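Local coordinates for protein nidogen-1 (Mus musculus, PDB 1GL4) that binds laminin, collagen IV and perlecan in basement membranes and probably takes part in cell-matrix interactions, here as its G2 region with an EGF-like module and a beta-barrel, at residues Q42-G47 with V80-G85; P95-Y100 with I177-S182; A138-L143 with Y225-T230; S197-S202 with I231-C236. One frame throughout, in Å; residues are numbered along the deposited sequence.

Contact 1: Q42-G47 with V80-G85; sequences QCVAEG and VVMNHG
Val-81 and Met-82 receive the linker that leads from the EGF-like module, at one of the places where that module meets the rim of the G2 beta-barrel; the contact illustrates how a domain junction can be made here with few atoms. Val-81 closes the strand that carries the perlecan-binding residues His-77 and Tyr-79. Its CG1 branch, held anti to the backbone N, lies 3.7 Å from Gly-47 O.

Met-82 supplies most of the remaining contact. Its CB approaches Gly-47 N at 3.5 Å, while CG passes 3.7 Å from Ala-45 O, an oxygen that already accepts a hydrogen bond from Ser-48 OG. The chain then bends twice (chi2 -57°, chi3 -50°), which brings SD to 4.0 Å from Val-44 CG2 in the strand 43-45; the two side chains cross at about a right angle. Thr-37 of strand 36-38 touches Met-82 from the module side, Gln-50 and Phe-116 from the barrel side, so the sulfur arm lies buried between the two domains. The backbone of Met-82 takes part through a weaker link: Gly-47, which adopts a positive phi, directs a hydrogen of its CA at Met-82 O, with a CA to O distance of 3.4 Å and an angle at the hydrogen of 161°.

Beyond Met-82 the chain reverses. His-84 N donates to Val-81 O at 2.9 Å, closing a tight turn, and the His-84 side chain packs on the backbone of the other protein chain of the assembly. Val-81 CG1 sits over the centre of the His-84 imidazole, 3.5 Å above its plane, and is thus shared between the linker and the turn.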
loop_
_atom_site.group_PDB
_atom_site.type_symbol
_atom_site.label_atom_id
_atom_site.label_comp_id
_atom_site.label_asym_id
_atom_site.label_seq_id
_atom_site.Cartn_x
_atom_site.Cartn_y
_atom_site.Cartn_z
ATOM N N GLN A 42 7.695 -1.417 18.205
ATOM C CA GLN A 42 7.443 -0.366 17.220
ATOM C C GLN A 42 6.002 0.113 17.434
ATOM O O GLN A 42 5.073 -0.705 17.487
ATOM C CB GLN A 42 7.587 -0.922 15.795
ATOM C CG GLN A 42 8.863 -1.725 15.507
ATOM C CD GLN A 42 10.102 -0.864 15.360
ATOM O OE1 GLN A 42 10.017 0.307 15.001
ATOM N NE2 GLN A 42 11.267 -1.452 15.613
ATOM N N CYS A 43 5.815 1.425 17.560
ATOM C CA CYS A 43 4.483 1.992 17.777
ATOM C C CYS A 43 4.293 3.290 16.991
ATOM O O CYS A 43 5.244 4.043 16.806
ATOM C CB CYS A 43 4.261 2.291 19.269
ATOM S SG CYS A 43 4.499 0.890 20.415
ATOM N N VAL A 44 3.067 3.537 16.526
ATOM C CA VAL A 44 2.740 4.768 15.799
ATOM C C VAL A 44 1.416 5.314 16.340
ATOM O O VAL A 44 0.553 4.551 16.778
ATOM C CB VAL A 44 2.608 4.532 14.269
ATOM C CG1 VAL A 44 3.941 4.073 13.694
ATOM C CG2 VAL A 44 1.523 3.505 13.980
ATOM N N ALA A 45 1.265 6.637 16.323
ATOM C CA ALA A 45 0.054 7.282 16.823
ATOM C C ALA A 45 -1.169 6.991 15.964
ATOM O O ALA A 45 -1.085 6.975 14.738
ATOM C CB ALA A 45 0.271 8.791 16.912
ATOM N N GLU A 46 -2.309 6.775 16.612
ATOM C CA GLU A 46 -3.546 6.500 15.891
ATOM C C GLU A 46 -3.921 7.695 15.012
ATOM O O GLU A 46 -3.678 8.844 15.388
ATOM C CB GLU A 46 -4.680 6.216 16.879
ATOM C CG GLU A 46 -4.407 5.049 17.817
ATOM C CD GLU A 46 -5.592 4.729 18.711
ATOM O OE1 GLU A 46 -6.164 5.670 19.302
ATOM O OE2 GLU A 46 -5.946 3.536 18.828
ATOM N N GLY A 47 -4.497 7.413 13.842
ATOM C CA GLY A 47 -4.914 8.457 12.914
ATOM C C GLY A 47 -3.813 9.278 12.253
ATOM O O GLY A 47 -4.084 10.287 11.590
ATOM N N VAL A 80 0.319 6.260 3.702
ATOM C CA VAL A 80 -0.932 5.781 4.292
ATOM C C VAL A 80 -1.272 6.594 5.536
ATOM O O VAL A 80 -0.384 7.169 6.171
ATOM C CB VAL A 80 -0.840 4.301 4.741
ATOM C CG1 VAL A 80 -0.610 3.399 3.559
ATOM C CG2 VAL A 80 0.286 4.142 5.745
ATOM N N VAL A 81 -2.555 6.647 5.879
ATOM C CA VAL A 81 -2.996 7.342 7.079
ATOM C C VAL A 81 -3.661 6.291 7.968
ATOM O O VAL A 81 -4.626 5.638 7.555
ATOM C CB VAL A 81 -4.023 8.456 6.771
ATOM C CG1 VAL A 81 -4.484 9.103 8.082
ATOM C CG2 VAL A 81 -3.397 9.516 5.865
ATOM N N MET A 82 -3.154 6.127 9.187
ATOM C CA MET A 82 -3.713 5.132 10.094
ATOM C C MET A 82 -5.232 5.247 10.198
ATOM O O MET A 82 -5.782 6.342 10.353
ATOM C CB MET A 82 -3.097 5.257 11.497
ATOM C CG MET A 82 -1.575 5.137 11.547
ATOM S SD MET A 82 -0.892 3.607 10.851
ATOM C CE MET A 82 -1.908 2.333 11.708
ATOM N N ASN A 83 -5.895 4.099 10.095
ATOM C CA ASN A 83 -7.348 3.991 10.190
ATOM C C ASN A 83 -8.134 4.425 8.948
ATOM O O ASN A 83 -9.366 4.395 8.958
ATOM C CB ASN A 83 -7.861 4.751 11.422
ATOM C CG ASN A 83 -9.087 4.099 12.044
ATOM O OD1 ASN A 83 -9.732 4.675 12.920
ATOM N ND2 ASN A 83 -9.410 2.887 11.599
ATOM N N HIS A 84 -7.444 4.836 7.885
ATOM C CA HIS A 84 -8.145 5.218 6.657
ATOM C C HIS A 84 -8.265 4.003 5.733
ATOM O O HIS A 84 -9.228 3.877 4.979
ATOM C CB HIS A 84 -7.418 6.353 5.922
ATOM C CG HIS A 84 -7.646 7.709 6.522
ATOM N ND1 HIS A 84 -7.539 8.873 5.790
ATOM C CD2 HIS A 84 -7.936 8.088 7.791
ATOM C CE1 HIS A 84 -7.753 9.911 6.582
ATOM N NE2 HIS A 84 -7.994 9.461 7.801
ATOM N N GLY A 85 -7.264 3.129 5.788
ATOM C CA GLY A 85 -7.275 1.919 4.984
ATOM C C GLY A 85 -6.801 1.989 3.539
ATOM O O GLY A 85 -6.858 0.980 2.830
#

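Contact 2: P95-Y100 with I177-S182; sequences PETVGY and IPYGAS
Tyr-100 lies against the loop 177-182, and following its side chain outward shows how one aromatic ring can read a reverse turn. CB rests 4.0 Å from Ile-177 CG2, while the CD1 methyl of that isoleucine reaches back to the carbonyl O of Tyr-100. With CG anti to its own carbonyl carbon (chi1 -60°), the ring swings over the peptide chain. CD1 stands 4.0 Å from Tyr-179 CA, which makes a CH-pi contact over the ring face, 19° off the normal. On the other flank CD2 meets Ala-181 O at 3.6 Å, at the ring edge. CE2 comes nearest of all, 3.2 Å from Gly-180 N, and that nitrogen lies over the same face as Tyr-179 CA. Tyr-100 OH lies 3.9 Å from Gly-180 N.

Tyr-179 answers with its own ring, nearly parallel to that of Tyr-100 but slid far to one side. Its OH ends 3.4 Å from Thr-97 CA, alongside the threonine side chain. Tyr-260 meets Tyr-100 edge-to-face. A serine in place of Tyr-100 would probably leave the peptide before Gly-180 without its aromatic cover and the Tyr-179 ring freer to turn.

The covered loop holds a type II beta turn from Pro-178 to Ala-181, with glycine at its third position, and packs on the short, weakly bonded helix 96-99 at the periphery of the nidogen G2 beta-barrel.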
loop_
_atom_site.group_PDB
_atom_site.type_symbol
_atom_site.label_atom_id
_atom_site.label_comp_id
_atom_site.label_asym_id
_atom_site.label_seq_id
_atom_site.Cartn_x
_atom_site.Cartn_y
_atom_site.Cartn_z
ATOM N N PRO A 95 11.965 0.867 -16.075
ATOM C CA PRO A 95 12.101 0.847 -17.538
ATOM C C PRO A 95 10.799 0.550 -18.273
ATOM O O PRO A 95 10.007 -0.274 -17.821
ATOM C CB PRO A 95 13.137 -0.251 -17.777
ATOM C CG PRO A 95 13.918 -0.285 -16.497
ATOM C CD PRO A 95 12.843 -0.144 -15.463
ATOM N N GLU A 96 10.598 1.214 -19.411
ATOM C CA GLU A 96 9.401 1.018 -20.223
ATOM C C GLU A 96 9.332 -0.424 -20.713
ATOM O O GLU A 96 8.263 -0.929 -21.055
ATOM C CB GLU A 96 9.412 1.945 -21.442
ATOM C CG GLU A 96 10.378 3.117 -21.348
ATOM C CD GLU A 96 11.832 2.676 -21.329
ATOM O OE1 GLU A 96 12.241 1.937 -22.252
ATOM O OE2 GLU A 96 12.565 3.071 -20.395
ATOM N N THR A 97 10.485 -1.079 -20.754
ATOM C CA THR A 97 10.574 -2.462 -21.203
ATOM C C THR A 97 9.909 -3.446 -20.243
ATOM O O THR A 97 9.676 -4.602 -20.597
ATOM C CB THR A 97 12.044 -2.889 -21.380
ATOM O OG1 THR A 97 12.769 -2.602 -20.179
ATOM C CG2 THR A 97 12.680 -2.143 -22.549
ATOM N N VAL A 98 9.596 -2.996 -19.031
ATOM C CA VAL A 98 8.977 -3.885 -18.054
ATOM C C VAL A 98 7.793 -3.228 -17.343
ATOM O O VAL A 98 6.951 -3.913 -16.762
ATOM C CB VAL A 98 10.021 -4.351 -16.999
ATOM C CG1 VAL A 98 10.286 -3.236 -15.981
ATOM C CG2 VAL A 98 9.541 -5.618 -16.308
ATOM N N GLY A 99 7.732 -1.900 -17.411
ATOM C CA GLY A 99 6.668 -1.148 -16.766
ATOM C C GLY A 99 5.242 -1.611 -17.003
ATOM O O GLY A 99 4.478 -1.786 -16.054
ATOM N N TYR A 100 4.863 -1.803 -18.261
ATOM C CA TYR A 100 3.506 -2.237 -18.549
ATOM C C TYR A 100 3.249 -3.679 -18.116
ATOM O O TYR A 100 2.158 -4.004 -17.657
ATOM C CB TYR A 100 3.196 -2.059 -20.039
ATOM C CG TYR A 100 3.309 -0.623 -20.510
ATOM C CD1 TYR A 100 4.483 -0.148 -21.096
ATOM C CD2 TYR A 100 2.246 0.269 -20.344
ATOM C CE1 TYR A 100 4.598 1.178 -21.504
ATOM C CE2 TYR A 100 2.350 1.596 -20.747
ATOM C CZ TYR A 100 3.529 2.043 -21.329
ATOM O OH TYR A 100 3.633 3.350 -21.739
ATOM N N ILE A 177 2.856 -7.556 -21.701
ATOM C CA ILE A 177 1.681 -6.710 -21.847
ATOM C C ILE A 177 2.069 -5.654 -22.881
ATOM O O ILE A 177 3.147 -5.062 -22.795
ATOM C CB ILE A 177 1.294 -6.058 -20.498
ATOM C CG1 ILE A 177 0.603 -7.103 -19.623
ATOM C CG2 ILE A 177 0.382 -4.859 -20.723
ATOM C CD1 ILE A 177 0.041 -6.574 -18.355
ATOM N N PRO A 178 1.211 -5.426 -23.889
ATOM C CA PRO A 178 1.474 -4.442 -24.947
ATOM C C PRO A 178 1.810 -3.045 -24.432
ATOM O O PRO A 178 1.223 -2.577 -23.465
ATOM C CB PRO A 178 0.174 -4.440 -25.754
ATOM C CG PRO A 178 -0.334 -5.849 -25.581
ATOM C CD PRO A 178 -0.088 -6.090 -24.104
ATOM N N TYR A 179 2.758 -2.385 -25.089
ATOM C CA TYR A 179 3.141 -1.028 -24.713
ATOM C C TYR A 179 1.909 -0.124 -24.810
ATOM O O TYR A 179 1.188 -0.148 -25.814
ATOM C CB TYR A 179 4.229 -0.498 -25.662
ATOM C CG TYR A 179 5.657 -0.855 -25.290
ATOM C CD1 TYR A 179 5.951 -2.011 -24.562
ATOM C CD2 TYR A 179 6.721 -0.047 -25.697
ATOM C CE1 TYR A 179 7.272 -2.355 -24.252
ATOM C CE2 TYR A 179 8.041 -0.382 -25.395
ATOM C CZ TYR A 179 8.310 -1.536 -24.672
ATOM O OH TYR A 179 9.613 -1.868 -24.378
ATOM N N GLY A 180 1.663 0.657 -23.764
ATOM C CA GLY A 180 0.533 1.568 -23.776
ATOM C C GLY A 180 -0.796 0.993 -23.324
ATOM O O GLY A 180 -1.795 1.709 -23.274
ATOM N N ALA A 181 -0.820 -0.294 -22.998
ATOM C CA ALA A 181 -2.045 -0.932 -22.540
ATOM C C ALA A 181 -2.284 -0.584 -21.070
ATOM O O ALA A 181 -1.381 -0.089 -20.386
ATOM C CB ALA A 181 -1.940 -2.447 -22.717
ATOM N N SER A 182 -3.500 -0.829 -20.592
ATOM C CA SER A 182 -3.847 -0.562 -19.199
ATOM C C SER A 182 -4.412 -1.844 -18.581
ATOM O O SER A 182 -4.751 -2.782 -19.304
ATOM C CB SER A 182 -4.873 0.574 -19.115
ATOM O OG SER A 182 -6.008 0.301 -19.919
#

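Contact 3: A138-L143 with Y225-T230; sequences AEVTFL and YQWRQT
Strands 138-142 and 225-230 run antiparallel, their axes 4.7 Å apart and 167° from one N-to-C direction to the other. Hydrogen-bonded pairs Glu-139 with Arg-228 and Thr-141 with Gln-226 alternate with the non-hydrogen-bonded pairs Ala-138 with Gln-229, Val-140 with Trp-227 and Phe-142 with Tyr-225. The bond from Glu-139 N to Arg-228 O measures 2.9 Å.

On the face bearing Val-140, the valine CB stands 3.7 Å over the centroid of the six-membered Trp-227 ring, a CH-pi contact almost on the normal. Trp-227 NE1 in turn lies over the centre of the Tyr-225 ring, whose hydroxyl bonds Pro-104 O. Phe-142 CE2 touches Tyr-225 CD1 at 3.6 Å, the rings meeting obliquely. This is the wall of the G2 beta-barrel, built like that of green fluorescent protein, its aromatic side turned inward.

The other face is polar. Arg-228 bends at chi3 (-66°) and grips Thr-141 OG1 end-on, with NH1 and NH2 each 3.0 Å from that oxygen. NH2 also forms a salt bridge with Glu-139 OE2, 3.0 Å away, which offers its anti lone pair, although carboxylate and guanidinium planes stand nearly perpendicular. Lys-148 shares OE2, and NH1 completes the clamp at Gln-226 OE1, 2.9 Å distant.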
loop_
_atom_site.group_PDB
_atom_site.type_symbol
_atom_site.label_atom_id
_atom_site.label_comp_id
_atom_site.label_asym_id
_atom_site.label_seq_id
_atom_site.Cartn_x
_atom_site.Cartn_y
_atom_site.Cartn_z
ATOM N N ALA A 138 6.986 -14.389 -1.478
ATOM C CA ALA A 138 5.812 -14.573 -2.327
ATOM C C ALA A 138 6.147 -15.108 -3.717
ATOM O O ALA A 138 7.251 -14.911 -4.232
ATOM C CB ALA A 138 5.046 -13.258 -2.451
ATOM N N GLU A 139 5.180 -15.796 -4.318
ATOM C CA GLU A 139 5.341 -16.341 -5.658
ATOM C C GLU A 139 4.041 -16.135 -6.416
ATOM O O GLU A 139 2.959 -16.189 -5.824
ATOM C CB GLU A 139 5.648 -17.840 -5.618
ATOM C CG GLU A 139 7.004 -18.203 -5.052
ATOM C CD GLU A 139 7.301 -19.684 -5.200
ATOM O OE1 GLU A 139 8.370 -20.127 -4.733
ATOM O OE2 GLU A 139 6.467 -20.404 -5.788
ATOM N N VAL A 140 4.145 -15.888 -7.715
ATOM C CA VAL A 140 2.958 -15.713 -8.536
ATOM C C VAL A 140 3.097 -16.503 -9.832
ATOM O O VAL A 140 4.107 -16.405 -10.535
ATOM C CB VAL A 140 2.689 -14.217 -8.855
ATOM C CG1 VAL A 140 3.850 -13.620 -9.626
ATOM C CG2 VAL A 140 1.401 -14.080 -9.645
ATOM N N THR A 141 2.087 -17.312 -10.125
ATOM C CA THR A 141 2.066 -18.109 -11.341
ATOM C C THR A 141 0.955 -17.558 -12.222
ATOM O O THR A 141 -0.169 -17.372 -11.752
ATOM C CB THR A 141 1.743 -19.595 -11.052
ATOM O OG1 THR A 141 2.735 -20.152 -10.181
ATOM C CG2 THR A 141 1.734 -20.392 -12.352
ATOM N N PHE A 142 1.277 -17.265 -13.480
ATOM C CA PHE A 142 0.279 -16.770 -14.427
ATOM C C PHE A 142 -0.172 -18.017 -15.184
ATOM O O PHE A 142 0.597 -18.601 -15.953
ATOM C CB PHE A 142 0.894 -15.750 -15.397
ATOM C CG PHE A 142 1.362 -14.478 -14.735
ATOM C CD1 PHE A 142 2.523 -14.459 -13.965
ATOM C CD2 PHE A 142 0.641 -13.294 -14.888
ATOM C CE1 PHE A 142 2.964 -13.276 -13.356
ATOM C CE2 PHE A 142 1.076 -12.105 -14.281
ATOM C CZ PHE A 142 2.243 -12.103 -13.513
ATOM N N LEU A 143 -1.411 -18.432 -14.954
ATOM C CA LEU A 143 -1.938 -19.640 -15.580
ATOM C C LEU A 143 -1.865 -19.634 -17.105
ATOM O O LEU A 143 -2.358 -18.720 -17.761
ATOM C CB LEU A 143 -3.382 -19.879 -15.122
ATOM C CG LEU A 143 -3.632 -19.824 -13.607
ATOM C CD1 LEU A 143 -5.008 -20.415 -13.310
ATOM C CD2 LEU A 143 -2.554 -20.595 -12.856
ATOM N N TYR A 225 -4.166 -15.428 -12.439
ATOM C CA TYR A 225 -2.906 -15.735 -11.770
ATOM C C TYR A 225 -3.143 -16.153 -10.330
ATOM O O TYR A 225 -4.177 -15.833 -9.739
ATOM C CB TYR A 225 -1.876 -14.585 -11.862
ATOM C CG TYR A 225 -2.262 -13.181 -11.405
ATOM C CD1 TYR A 225 -1.370 -12.128 -11.586
ATOM C CD2 TYR A 225 -3.497 -12.896 -10.821
ATOM C CE1 TYR A 225 -1.682 -10.830 -11.208
ATOM C CE2 TYR A 225 -3.821 -11.585 -10.434
ATOM C CZ TYR A 225 -2.901 -10.560 -10.636
ATOM O OH TYR A 225 -3.192 -9.258 -10.287
ATOM N N GLN A 226 -2.201 -16.914 -9.784
ATOM C CA GLN A 226 -2.310 -17.395 -8.415
ATOM C C GLN A 226 -1.208 -16.820 -7.545
ATOM O O GLN A 226 -0.022 -16.966 -7.854
ATOM C CB GLN A 226 -2.223 -18.925 -8.366
ATOM C CG GLN A 226 -2.397 -19.490 -6.954
ATOM C CD GLN A 226 -2.148 -20.988 -6.876
ATOM O OE1 GLN A 226 -1.016 -21.452 -7.024
ATOM N NE2 GLN A 226 -3.210 -21.752 -6.644
ATOM N N TRP A 227 -1.609 -16.167 -6.460
ATOM C CA TRP A 227 -0.663 -15.586 -5.515
ATOM C C TRP A 227 -0.490 -16.497 -4.298
ATOM O O TRP A 227 -1.469 -16.974 -3.726
ATOM C CB TRP A 227 -1.141 -14.204 -5.061
ATOM C CG TRP A 227 -0.872 -13.158 -6.079
ATOM C CD1 TRP A 227 -1.671 -12.806 -7.131
ATOM C CD2 TRP A 227 0.332 -12.398 -6.215
ATOM N NE1 TRP A 227 -1.034 -11.877 -7.918
ATOM C CE2 TRP A 227 0.199 -11.609 -7.380
ATOM C CE3 TRP A 227 1.515 -12.310 -5.469
ATOM C CZ2 TRP A 227 1.207 -10.741 -7.817
ATOM C CZ3 TRP A 227 2.520 -11.447 -5.906
ATOM C CH2 TRP A 227 2.358 -10.677 -7.068
ATOM N N ARG A 228 0.760 -16.737 -3.920
ATOM C CA ARG A 228 1.077 -17.589 -2.775
ATOM C C ARG A 228 2.104 -16.847 -1.918
ATOM O O ARG A 228 3.118 -16.395 -2.438
ATOM C CB ARG A 228 1.669 -18.917 -3.267
ATOM C CG ARG A 228 0.786 -19.681 -4.258
ATOM C CD ARG A 228 1.422 -21.015 -4.684
ATOM N NE ARG A 228 2.650 -20.831 -5.459
ATOM C CZ ARG A 228 2.685 -20.473 -6.741
ATOM N NH1 ARG A 228 1.559 -20.257 -7.415
ATOM N NH2 ARG A 228 3.852 -20.322 -7.352
ATOM N N GLN A 229 1.856 -16.713 -0.615
ATOM C CA GLN A 229 2.813 -15.997 0.225
ATOM C C GLN A 229 2.966 -16.504 1.663
ATOM O O GLN A 229 2.034 -17.048 2.265
ATOM C CB GLN A 229 2.479 -14.493 0.225
ATOM C CG GLN A 229 1.147 -14.123 0.874
ATOM C CD GLN A 229 0.683 -12.704 0.529
ATOM O OE1 GLN A 229 1.465 -11.749 0.560
ATOM N NE2 GLN A 229 -0.602 -12.565 0.210
ATOM N N THR A 230 4.169 -16.328 2.200
ATOM C CA THR A 230 4.482 -16.740 3.562
ATOM C C THR A 230 5.107 -15.545 4.272
ATOM O O THR A 230 6.116 -14.996 3.829
ATOM C CB THR A 230 5.454 -17.925 3.565
ATOM O OG1 THR A 230 4.810 -19.056 2.960
ATOM C CG2 THR A 230 5.868 -18.285 4.993
#

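Contact 4: S197-S202 with I231-C236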
loop_
_atom_site.group_PDB
_atom_site.type_symbol
_atom_site.label_atom_id
_atom_site.label_comp_id
_atom_site.label_asym_id
_atom_site.label_seq_id
_atom_site.Cartn_x
_atom_site.Cartn_y
_atom_site.Cartn_z
ATOM N N SER A 197 3.567 -17.842 14.773
ATOM C CA SER A 197 4.378 -16.791 14.164
ATOM C C SER A 197 4.583 -16.909 12.658
ATOM O O SER A 197 5.563 -16.391 12.117
ATOM C CB SER A 197 5.730 -16.702 14.872
ATOM O OG SER A 197 5.535 -16.479 16.259
ATOM N N VAL A 198 3.655 -17.580 11.979
ATOM C CA VAL A 198 3.731 -17.713 10.530
ATOM C C VAL A 198 2.350 -17.452 9.929
ATOM O O VAL A 198 1.351 -18.029 10.368
ATOM C CB VAL A 198 4.223 -19.121 10.098
ATOM C CG1 VAL A 198 4.394 -19.166 8.580
ATOM C CG2 VAL A 198 5.535 -19.447 10.784
ATOM N N ILE A 199 2.294 -16.562 8.941
ATOM C CA ILE A 199 1.035 -16.236 8.276
ATOM C C ILE A 199 1.144 -16.560 6.785
ATOM O O ILE A 199 2.070 -16.107 6.107
ATOM C CB ILE A 199 0.664 -14.738 8.488
ATOM C CG1 ILE A 199 0.267 -14.507 9.952
ATOM C CG2 ILE A 199 -0.483 -14.334 7.563
ATOM C CD1 ILE A 199 0.076 -13.032 10.331
ATOM N N THR A 200 0.202 -17.364 6.291
ATOM C CA THR A 200 0.184 -17.788 4.893
ATOM C C THR A 200 -1.140 -17.468 4.200
ATOM O O THR A 200 -2.176 -17.310 4.855
ATOM C CB THR A 200 0.407 -19.321 4.764
ATOM O OG1 THR A 200 -0.571 -20.010 5.555
ATOM C CG2 THR A 200 1.795 -19.715 5.235
ATOM N N SER A 201 -1.097 -17.377 2.873
ATOM C CA SER A 201 -2.295 -17.119 2.076
ATOM C C SER A 201 -2.062 -17.521 0.625
ATOM O O SER A 201 -0.951 -17.407 0.099
ATOM C CB SER A 201 -2.685 -15.637 2.114
ATOM O OG SER A 201 -1.826 -14.863 1.297
ATOM N N SER A 202 -3.116 -18.002 -0.017
ATOM C CA SER A 202 -3.046 -18.399 -1.416
ATOM C C SER A 202 -4.342 -17.907 -2.041
ATOM O O SER A 202 -5.415 -18.070 -1.455
ATOM C CB SER A 202 -2.931 -19.920 -1.535
ATOM O OG SER A 202 -2.728 -20.308 -2.884
ATOM N N ILE A 231 4.482 -15.147 5.370
ATOM C CA ILE A 231 4.917 -14.002 6.156
ATOM C C ILE A 231 5.442 -14.468 7.519
ATOM O O ILE A 231 4.700 -15.044 8.308
ATOM C CB ILE A 231 3.725 -13.026 6.325
ATOM C CG1 ILE A 231 3.330 -12.484 4.943
ATOM C CG2 ILE A 231 4.083 -11.888 7.285
ATOM C CD1 ILE A 231 2.026 -11.706 4.914
ATOM N N THR A 232 6.725 -14.214 7.783
ATOM C CA THR A 232 7.356 -14.630 9.040
ATOM C C THR A 232 7.794 -13.454 9.914
ATOM O O THR A 232 8.242 -12.424 9.417
ATOM C CB THR A 232 8.575 -15.534 8.771
ATOM O OG1 THR A 232 9.473 -14.874 7.868
ATOM C CG2 THR A 232 8.126 -16.855 8.158
ATOM N N PHE A 233 7.678 -13.626 11.224
ATOM C CA PHE A 233 8.018 -12.563 12.165
ATOM C C PHE A 233 8.228 -13.119 13.575
ATOM O O PHE A 233 8.056 -14.316 13.808
ATOM C CB PHE A 233 6.881 -11.534 12.176
ATOM C CG PHE A 233 5.517 -12.142 12.383
ATOM C CD1 PHE A 233 4.969 -12.248 13.660
ATOM C CD2 PHE A 233 4.787 -12.628 11.301
ATOM C CE1 PHE A 233 3.715 -12.831 13.856
ATOM C CE2 PHE A 233 3.529 -13.216 11.484
ATOM C CZ PHE A 233 2.992 -13.318 12.760
ATOM N N GLN A 234 8.598 -12.246 14.509
ATOM C CA GLN A 234 8.823 -12.646 15.897
ATOM C C GLN A 234 7.766 -12.070 16.836
ATOM O O GLN A 234 7.337 -10.934 16.667
ATOM C CB GLN A 234 10.205 -12.177 16.368
ATOM C CG GLN A 234 11.370 -12.802 15.622
ATOM C CD GLN A 234 11.527 -14.280 15.925
ATOM O OE1 GLN A 234 11.696 -14.675 17.083
ATOM N NE2 GLN A 234 11.477 -15.106 14.886
ATOM N N GLU A 235 7.350 -12.866 17.817
ATOM C CA GLU A 235 6.367 -12.436 18.811
ATOM C C GLU A 235 6.988 -12.676 20.187
ATOM O O GLU A 235 7.721 -13.647 20.378
ATOM C CB GLU A 235 5.071 -13.242 18.685
ATOM C CG GLU A 235 4.415 -13.174 17.309
ATOM C CD GLU A 235 3.121 -13.967 17.241
ATOM O OE1 GLU A 235 2.047 -13.404 17.548
ATOM O OE2 GLU A 235 3.181 -15.165 16.894
ATOM N N CYS A 236 6.709 -11.799 21.144
ATOM C CA CYS A 236 7.284 -11.965 22.473
ATOM C C CYS A 236 6.850 -13.304 23.062
ATOM O O CYS A 236 5.656 -13.589 23.179
ATOM C CB CYS A 236 6.872 -10.812 23.388
ATOM S SG CYS A 236 7.935 -10.674 24.864
HETATM O O HOH W 1 7.875 -15.755 17.396
#
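Ile-199 and Ile-231 form the tight half of this contact, a worked case of an antiparallel pairing that frays into water. They are a hydrogen-bonded pair: Ile-231 N lies 2.7 Å from Ile-199 O, and Ile-199 N reaches Ile-231 O in a nearly straight bond. Their CB atoms approach to 4.1 Å on the buried face. Phe-233 extends this apolar patch. Its CG occupies the position between backbone N and carbonyl carbon (chi1 51°), which lays the ring back along the partner strand. There CE2 touches Ile-199 CD1 at 3.6 Å, while Ser-197 O stands over one ring face, toward the rim.

On the opposite face Val-198 and Thr-232 are paired but barely meet, Val-198 CG1 staying 4.4 Å from Thr-232 CG2. Past Phe-233 the two strands part, and polar groups take over. Ser-197 OG donates to Glu-235 OE2 at 2.8 Å, on the anti lone pair of that oxygen. A water donates to the same OG at 2.7 Å and accepts from Glu-235 N, filling in where direct pairing has ended. Tyr-194 OH also bonds OE2, and Arg-242 pairs with OE1, which would help to keep the carboxylate ionised. Were Glu-235 an alanine, the Arg-242 charge would probably be left without its mate, and Ser-197 OG and Tyr-194 OH would lose the acceptor they share.

Cys-236 then links to Cys-29 of the EGF-like module. Inside the barrel, Trp-114 of helix 107-115 packs on both isoleucines, with Phe-134 of strand 133-142 beside Ile-231 and Phe-233, and Tyr-192 and Tyr-194 of strand 182-195 against Ile-199.

Overall arrangement
From the N terminus, contact 1 closes first, a short loop that returns the first barrel hairpin to the linker from the EGF-like module, before any other opens. Contact 2 starts at 95-100 and closes at 177-182, its centre about 34 Å from that of contact 1, and joins the short helix 96-99 to the loop leading into strand 182-195. Contact 3 opens inside that loop and closes beyond it, so the two cross. Contact 4 opens inside the loop of contact 3 and closes after it, crossing it in turn, while contacts 2 and 4 run in series. Contacts 3 and 4 share strand 221-232, meeting where Gln-229 NE2 approaches Ser-201 OG, and thereby join strands 133-142 and 198-210.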